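PDB 1UP7: 6-phospho-beta-glucosidase BglT from Thermotoga maritima, which hydrolyses cellobiose 6'-phosphate to glucose 6-phosphate and glucose, using NAD and a manganese ion as cofactors. Local coordinates for residues 126-140 with 151-163. Residues are numbered along the deposited sequence; the frame is centred on the assembly and turned at random.
Sequences VDTVRKTSNATIVNF and VRNYLEYEKFIGL. With NAD (nicotinamide-adenine-dinucleotide), chain I.
Tyr157 CB packs on Val126 CG1 at 3.7 Å, and the side chain continues between helix 109-131 and the turn before strand 136-139. CG is anti to the backbone N (chi1 -170°), which carries the ring past Val126 and Arg130 toward Ala135. CE1 then meets Arg130 CB at 3.4 Å, while on the other flank CE2 touches Ile137 CD1. At the tip, OH donates to Ala135 O over 2.6 Å; this oxygen sits at the ring edge, near its plane, and Val129 CG1 crosses close to the hydroxyl.

Arg130 runs the opposite way. Its guanidinium stands almost perpendicular to the tyrosine ring (89° between planes), with Tyr157 CD1 over one face. Bent at chi3, the chain brings NH1 and NH2 end-on to the single oxygen Leu155 O, NH1 at 3.0 Å, and NH2 adds a weak bond to Glu156 O. Lys159 NZ reaches Asn134 O from above its carbonyl plane.

Beyond these, strands 136-139 and 160-162 pair in parallel: Ile137 N to Lys159 O, Ile161 N to Ile137 O, Asn139 N to Ile161 O and Leu163 N to Asn139 O. The Phe160 ring lies by Ile137 CG2 and Asn139 CB, with its CZ 3.5 Å from the latter. This is a beta-alpha-beta unit at one edge of the Rossmann-type sheet; strand 76-79 flanks 136-139 on its other side, and Phe140 borders NAD.

Arg130, Lys159 and the Tyr157 hydroxyl all bind backbone carbonyls, which probably holds the segments leading into the two strands against each other; apolar packing and the sheet ladder join what follows.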
loop_
_atom_site.group_PDB
_atom_site.type_symbol
_atom_site.label_atom_id
_atom_site.label_comp_id
_atom_site.label_asym_id
_atom_site.label_seq_id
_atom_site.Cartn_x
_atom_site.Cartn_y
_atom_site.Cartn_z
ATOM N N VAL A 126 18.370 23.817 -9.346
ATOM C CA VAL A 126 18.586 22.571 -8.616
ATOM C C VAL A 126 19.723 21.789 -9.287
ATOM O O VAL A 126 20.575 21.211 -8.611
ATOM C CB VAL A 126 17.286 21.717 -8.544
ATOM C CG1 VAL A 126 17.603 20.268 -8.170
ATOM C CG2 VAL A 126 16.234 22.396 -7.599
ATOM N N ASP A 127 19.764 21.801 -10.616
ATOM C CA ASP A 127 20.851 21.108 -11.309
ATOM C C ASP A 127 22.231 21.676 -10.943
ATOM O O ASP A 127 23.171 20.925 -10.680
ATOM C CB ASP A 127 20.655 21.049 -12.829
ATOM C CG ASP A 127 21.613 20.067 -13.488
ATOM O OD1 ASP A 127 21.460 18.839 -13.277
ATOM O OD2 ASP A 127 22.574 20.426 -14.208
ATOM N N THR A 128 22.342 22.994 -10.882
ATOM C CA THR A 128 23.596 23.621 -10.484
ATOM C C THR A 128 23.965 23.302 -9.023
ATOM O O THR A 128 25.139 23.019 -8.728
ATOM C CB THR A 128 23.538 25.167 -10.701
ATOM O OG1 THR A 128 23.328 25.435 -12.079
ATOM C CG2 THR A 128 24.887 25.826 -10.452
ATOM N N VAL A 129 22.981 23.369 -8.112
ATOM C CA VAL A 129 23.238 23.071 -6.707
ATOM C C VAL A 129 23.727 21.623 -6.566
ATOM O O VAL A 129 24.772 21.366 -5.967
ATOM C CB VAL A 129 21.986 23.337 -5.825
ATOM C CG1 VAL A 129 22.140 22.720 -4.426
ATOM C CG2 VAL A 129 21.669 24.839 -5.760
ATOM N N ARG A 130 22.992 20.691 -7.155
ATOM C CA ARG A 130 23.347 19.280 -7.103
ATOM C C ARG A 130 24.759 18.983 -7.663
ATOM O O ARG A 130 25.457 18.131 -7.147
ATOM C CB ARG A 130 22.217 18.457 -7.748
ATOM C CG ARG A 130 22.547 17.521 -8.878
ATOM C CD ARG A 130 21.283 17.015 -9.648
ATOM N NE ARG A 130 20.597 15.989 -8.861
ATOM C CZ ARG A 130 19.297 15.742 -8.869
ATOM N NH1 ARG A 130 18.483 16.423 -9.653
ATOM N NH2 ARG A 130 18.822 14.790 -8.078
ATOM N N LYS A 131 25.183 19.724 -8.683
ATOM C CA LYS A 131 26.489 19.465 -9.313
ATOM C C LYS A 131 27.634 20.161 -8.580
ATOM O O LYS A 131 28.782 19.896 -8.867
ATOM C CB LYS A 131 26.494 19.893 -10.788
ATOM C CG LYS A 131 25.991 18.805 -11.740
ATOM C CD LYS A 131 25.089 19.378 -12.848
ATOM C CE LYS A 131 25.636 19.081 -14.269
ATOM N NZ LYS A 131 24.669 19.445 -15.387
ATOM N N THR A 132 27.320 21.052 -7.640
ATOM C CA THR A 132 28.354 21.753 -6.879
ATOM C C THR A 132 28.312 21.407 -5.383
ATOM O O THR A 132 28.948 20.415 -4.949
ATOM C CB THR A 132 28.300 23.293 -7.111
ATOM O OG1 THR A 132 26.967 23.777 -6.911
ATOM C CG2 THR A 132 28.568 23.638 -8.582
ATOM N N SER A 133 27.565 22.185 -4.605
ATOM C CA SER A 133 27.588 22.091 -3.147
ATOM C C SER A 133 26.727 20.972 -2.580
ATOM O O SER A 133 26.886 20.571 -1.434
ATOM C CB SER A 133 27.108 23.414 -2.542
ATOM O OG SER A 133 25.800 23.779 -3.017
ATOM N N ASN A 134 25.766 20.501 -3.359
ATOM C CA ASN A 134 24.743 19.630 -2.798
ATOM C C ASN A 134 24.149 20.189 -1.471
ATOM O O ASN A 134 23.982 19.466 -0.489
ATOM C CB ASN A 134 25.302 18.207 -2.617
ATOM C CG ASN A 134 24.395 17.171 -3.222
ATOM O OD1 ASN A 134 23.541 16.602 -2.520
ATOM N ND2 ASN A 134 24.511 16.960 -4.552
ATOM N N ALA A 135 23.886 21.497 -1.457
ATOM C CA ALA A 135 23.296 22.175 -0.312
ATOM C C ALA A 135 21.855 21.727 -0.097
ATOM O O ALA A 135 21.215 21.199 -1.015
ATOM C CB ALA A 135 23.326 23.655 -0.553
ATOM N N THR A 136 21.349 21.971 1.112
ATOM C CA THR A 136 19.930 21.882 1.378
ATOM C C THR A 136 19.290 23.128 0.823
ATOM O O THR A 136 19.694 24.242 1.143
ATOM C CB THR A 136 19.684 21.778 2.871
ATOM O OG1 THR A 136 20.110 20.484 3.296
ATOM C CG2 THR A 136 18.174 21.814 3.175
ATOM N N ILE A 137 18.272 22.946 -0.001
ATOM C CA ILE A 137 17.518 24.093 -0.483
ATOM C C ILE A 137 16.281 24.298 0.368
ATOM O O ILE A 137 15.518 23.365 0.561
ATOM C CB ILE A 137 17.143 23.955 -1.975
ATOM C CG1 ILE A 137 18.391 23.835 -2.842
ATOM C CG2 ILE A 137 16.321 25.179 -2.432
ATOM C CD1 ILE A 137 18.160 23.115 -4.190
ATOM N N VAL A 138 16.102 25.523 0.860
ATOM C CA VAL A 138 14.892 25.941 1.566
ATOM C C VAL A 138 14.056 26.866 0.669
ATOM O O VAL A 138 14.498 27.963 0.293
ATOM C CB VAL A 138 15.232 26.592 2.906
ATOM C CG1 VAL A 138 13.955 26.951 3.665
ATOM C CG2 VAL A 138 16.107 25.623 3.739
ATOM N N ASN A 139 12.862 26.412 0.304
ATOM C CA ASN A 139 12.079 27.099 -0.713
ATOM C C ASN A 139 10.898 27.909 -0.213
ATOM O O ASN A 139 10.008 27.364 0.455
ATOM C CB ASN A 139 11.588 26.113 -1.768
ATOM C CG ASN A 139 10.909 26.811 -2.925
ATOM O OD1 ASN A 139 11.585 27.359 -3.807
ATOM N ND2 ASN A 139 9.572 26.831 -2.924
ATOM N N PHE A 140 10.900 29.207 -0.542
ATOM C CA PHE A 140 9.727 30.086 -0.381
ATOM C C PHE A 140 8.985 30.321 -1.684
ATOM O O PHE A 140 7.808 30.622 -1.668
ATOM C CB PHE A 140 10.108 31.489 0.085
ATOM C CG PHE A 140 10.884 31.542 1.370
ATOM C CD1 PHE A 140 11.038 30.429 2.180
ATOM C CD2 PHE A 140 11.503 32.733 1.749
ATOM C CE1 PHE A 140 11.765 30.492 3.360
ATOM C CE2 PHE A 140 12.245 32.814 2.949
ATOM C CZ PHE A 140 12.372 31.683 3.750
ATOM N N VAL A 151 10.365 18.997 -7.476
ATOM C CA VAL A 151 11.753 18.710 -7.168
ATOM C C VAL A 151 11.974 17.344 -6.500
ATOM O O VAL A 151 12.892 16.603 -6.898
ATOM C CB VAL A 151 12.418 19.788 -6.310
ATOM C CG1 VAL A 151 13.891 19.378 -6.006
ATOM C CG2 VAL A 151 12.344 21.162 -6.999
ATOM N N ARG A 152 11.155 17.000 -5.517
ATOM C CA ARG A 152 11.315 15.711 -4.823
ATOM C C ARG A 152 11.009 14.506 -5.705
ATOM O O ARG A 152 11.741 13.513 -5.674
ATOM C CB ARG A 152 10.421 15.646 -3.584
ATOM C CG ARG A 152 10.855 16.587 -2.492
ATOM C CD ARG A 152 12.255 16.344 -1.963
ATOM N NE ARG A 152 12.474 14.946 -1.601
ATOM C CZ ARG A 152 12.187 14.414 -0.412
ATOM N NH1 ARG A 152 11.643 15.131 0.559
ATOM N NH2 ARG A 152 12.437 13.143 -0.200
ATOM N N ASN A 153 9.933 14.598 -6.490
ATOM C CA ASN A 153 9.427 13.428 -7.200
ATOM C C ASN A 153 9.786 13.330 -8.674
ATOM O O ASN A 153 9.670 12.273 -9.269
ATOM C CB ASN A 153 7.909 13.303 -6.968
ATOM C CG ASN A 153 7.591 12.870 -5.540
ATOM O OD1 ASN A 153 8.404 12.203 -4.897
ATOM N ND2 ASN A 153 6.429 13.261 -5.039
ATOM N N TYR A 154 10.221 14.427 -9.274
ATOM C CA TYR A 154 10.548 14.404 -10.693
ATOM C C TYR A 154 12.017 14.749 -10.935
ATOM O O TYR A 154 12.665 14.069 -11.697
ATOM C CB TYR A 154 9.601 15.297 -11.494
ATOM C CG TYR A 154 8.166 14.822 -11.421
ATOM C CD1 TYR A 154 7.387 15.120 -10.307
ATOM C CD2 TYR A 154 7.611 14.022 -12.446
ATOM C CE1 TYR A 154 6.082 14.676 -10.205
ATOM C CE2 TYR A 154 6.303 13.567 -12.351
ATOM C CZ TYR A 154 5.550 13.904 -11.227
ATOM O OH TYR A 154 4.254 13.512 -11.108
ATOM N N LEU A 155 12.560 15.778 -10.262
ATOM C CA LEU A 155 14.027 15.984 -10.304
ATOM C C LEU A 155 14.764 15.065 -9.329
ATOM O O LEU A 155 15.956 14.840 -9.474
ATOM C CB LEU A 155 14.414 17.438 -10.060
ATOM C CG LEU A 155 13.588 18.497 -10.814
ATOM C CD1 LEU A 155 14.128 19.853 -10.453
ATOM C CD2 LEU A 155 13.586 18.306 -12.361
ATOM N N GLU A 156 14.047 14.530 -8.331
ATOM C CA GLU A 156 14.615 13.560 -7.391
ATOM C C GLU A 156 15.829 14.161 -6.694
ATOM O O GLU A 156 16.882 13.534 -6.582
ATOM C CB GLU A 156 14.941 12.196 -8.085
ATOM C CG GLU A 156 13.698 11.492 -8.668
ATOM C CD GLU A 156 13.986 10.149 -9.347
ATOM O OE1 GLU A 156 14.781 9.347 -8.830
ATOM O OE2 GLU A 156 13.399 9.866 -10.411
ATOM N N TYR A 157 15.679 15.393 -6.235
ATOM C CA TYR A 157 16.667 16.008 -5.369
ATOM C C TYR A 157 16.134 16.019 -3.945
ATOM O O TYR A 157 15.186 16.747 -3.643
ATOM C CB TYR A 157 16.980 17.421 -5.859
ATOM C CG TYR A 157 18.163 18.031 -5.158
ATOM C CD1 TYR A 157 19.469 17.645 -5.486
ATOM C CD2 TYR A 157 17.982 18.966 -4.149
ATOM C CE1 TYR A 157 20.551 18.202 -4.843
ATOM C CE2 TYR A 157 19.057 19.531 -3.500
ATOM C CZ TYR A 157 20.337 19.147 -3.835
ATOM O OH TYR A 157 21.409 19.704 -3.167
ATOM N N GLU A 158 16.731 15.199 -3.086
ATOM C CA GLU A 158 16.170 14.919 -1.772
ATOM C C GLU A 158 16.132 16.135 -0.841
ATOM O O GLU A 158 15.133 16.376 -0.167
ATOM C CB GLU A 158 16.920 13.773 -1.082
ATOM C CG GLU A 158 16.327 13.537 0.304
ATOM C CD GLU A 158 16.795 12.270 0.995
ATOM O OE1 GLU A 158 17.994 11.885 0.847
ATOM O OE2 GLU A 158 15.941 11.680 1.716
ATOM N N LYS A 159 17.209 16.907 -0.827
ATOM C CA LYS A 159 17.363 18.022 0.099
ATOM C C LYS A 159 16.735 19.295 -0.414
ATOM O O LYS A 159 17.400 20.334 -0.541
ATOM C CB LYS A 159 18.837 18.253 0.404
ATOM C CG LYS A 159 19.409 17.204 1.353
ATOM C CD LYS A 159 20.581 16.545 0.769
ATOM C CE LYS A 159 21.843 17.061 1.401
ATOM N NZ LYS A 159 22.134 18.396 0.853
ATOM N N PHE A 160 15.433 19.219 -0.690
ATOM C CA PHE A 160 14.662 20.379 -1.071
ATOM C C PHE A 160 13.460 20.440 -0.148
ATOM O O PHE A 160 12.570 19.562 -0.175
ATOM C CB PHE A 160 14.235 20.250 -2.517
ATOM C CG PHE A 160 13.552 21.480 -3.078
ATOM C CD1 PHE A 160 12.182 21.729 -2.821
ATOM C CD2 PHE A 160 14.256 22.376 -3.896
ATOM C CE1 PHE A 160 11.544 22.837 -3.363
ATOM C CE2 PHE A 160 13.604 23.518 -4.461
ATOM C CZ PHE A 160 12.268 23.743 -4.197
ATOM N N ILE A 161 13.441 21.478 0.681
ATOM C CA ILE A 161 12.423 21.618 1.695
ATOM C C ILE A 161 11.539 22.803 1.389
ATOM O O ILE A 161 12.016 23.940 1.398
ATOM C CB ILE A 161 13.076 21.781 3.086
ATOM C CG1 ILE A 161 14.056 20.642 3.349
ATOM C CG2 ILE A 161 12.011 21.859 4.160
ATOM C CD1 ILE A 161 14.868 20.810 4.684
ATOM N N GLY A 162 10.262 22.532 1.140
ATOM C CA GLY A 162 9.297 23.573 0.840
ATOM C C GLY A 162 8.741 24.151 2.121
ATOM O O GLY A 162 8.374 23.421 3.057
ATOM N N LEU A 163 8.683 25.469 2.166
ATOM C CA LEU A 163 8.204 26.180 3.345
ATOM C C LEU A 163 7.091 27.126 2.967
ATOM O O LEU A 163 6.983 27.523 1.830
ATOM C CB LEU A 163 9.337 26.990 3.932
ATOM C CG LEU A 163 9.685 26.798 5.381
ATOM C CD1 LEU A 163 9.988 25.338 5.634
ATOM C CD2 LEU A 163 10.876 27.669 5.681
HETATM P PA NAD I . 9.608 39.753 -5.377
HETATM O O1A NAD I . 8.892 40.184 -6.593
HETATM O O2A NAD I . 10.178 40.890 -4.501
HETATM O O5B NAD I . 10.802 38.805 -5.926
HETATM C C5B NAD I . 11.941 38.589 -5.134
HETATM C C4B NAD I . 13.204 38.819 -5.954
HETATM O O4B NAD I . 13.392 37.760 -6.890
HETATM C C3B NAD I . 13.226 40.111 -6.761
HETATM O O3B NAD I . 14.292 40.912 -6.272
HETATM C C2B NAD I . 13.483 39.667 -8.202
HETATM O O2B NAD I . 14.372 40.530 -8.881
HETATM C C1B NAD I . 14.144 38.320 -7.971
HETATM N N9A NAD I . 14.094 37.397 -9.100
HETATM C C8A NAD I . 13.113 37.216 -10.057
HETATM N N7A NAD I . 13.532 36.209 -10.854
HETATM C C5A NAD I . 14.703 35.716 -10.409
HETATM C C6A NAD I . 15.558 34.715 -10.851
HETATM N N6A NAD I . 15.283 33.983 -11.926
HETATM N N1A NAD I . 16.737 34.476 -10.155
HETATM C C2A NAD I . 17.065 35.237 -9.045
HETATM N N3A NAD I . 16.224 36.244 -8.637
HETATM C C4A NAD I . 15.073 36.472 -9.309
HETATM O O3 NAD I . 8.557 38.862 -4.546
HETATM P PN NAD I . 8.563 38.497 -2.986
HETATM O O1N NAD I . 7.277 39.057 -2.498
HETATM O O2N NAD I . 9.800 38.822 -2.311
HETATM O O5D NAD I . 8.514 36.898 -2.962
HETATM C C5D NAD I . 9.346 36.055 -3.737
HETATM C C4D NAD I . 8.702 34.660 -3.777
HETATM O O4D NAD I . 8.570 34.073 -2.483
HETATM C C3D NAD I . 7.293 34.697 -4.351
HETATM O O3D NAD I . 7.191 33.568 -5.166
HETATM C C2D NAD I . 6.374 34.579 -3.139
HETATM O O2D NAD I . 5.119 33.972 -3.392
HETATM C C1D NAD I . 7.207 33.835 -2.120
HETATM N N1N NAD I . 7.085 34.470 -0.805
HETATM C C2N NAD I . 8.280 34.794 -0.202
HETATM C C3N NAD I . 8.320 35.393 1.033
HETATM C C7N NAD I . 9.667 35.738 1.625
HETATM O O7N NAD I . 9.995 35.482 2.977
HETATM N N7N NAD I . 10.582 36.298 0.819
HETATM C C4N NAD I . 7.100 35.664 1.658
HETATM C C5N NAD I . 5.867 35.334 1.061
HETATM C C6N NAD I . 5.875 34.726 -0.194
#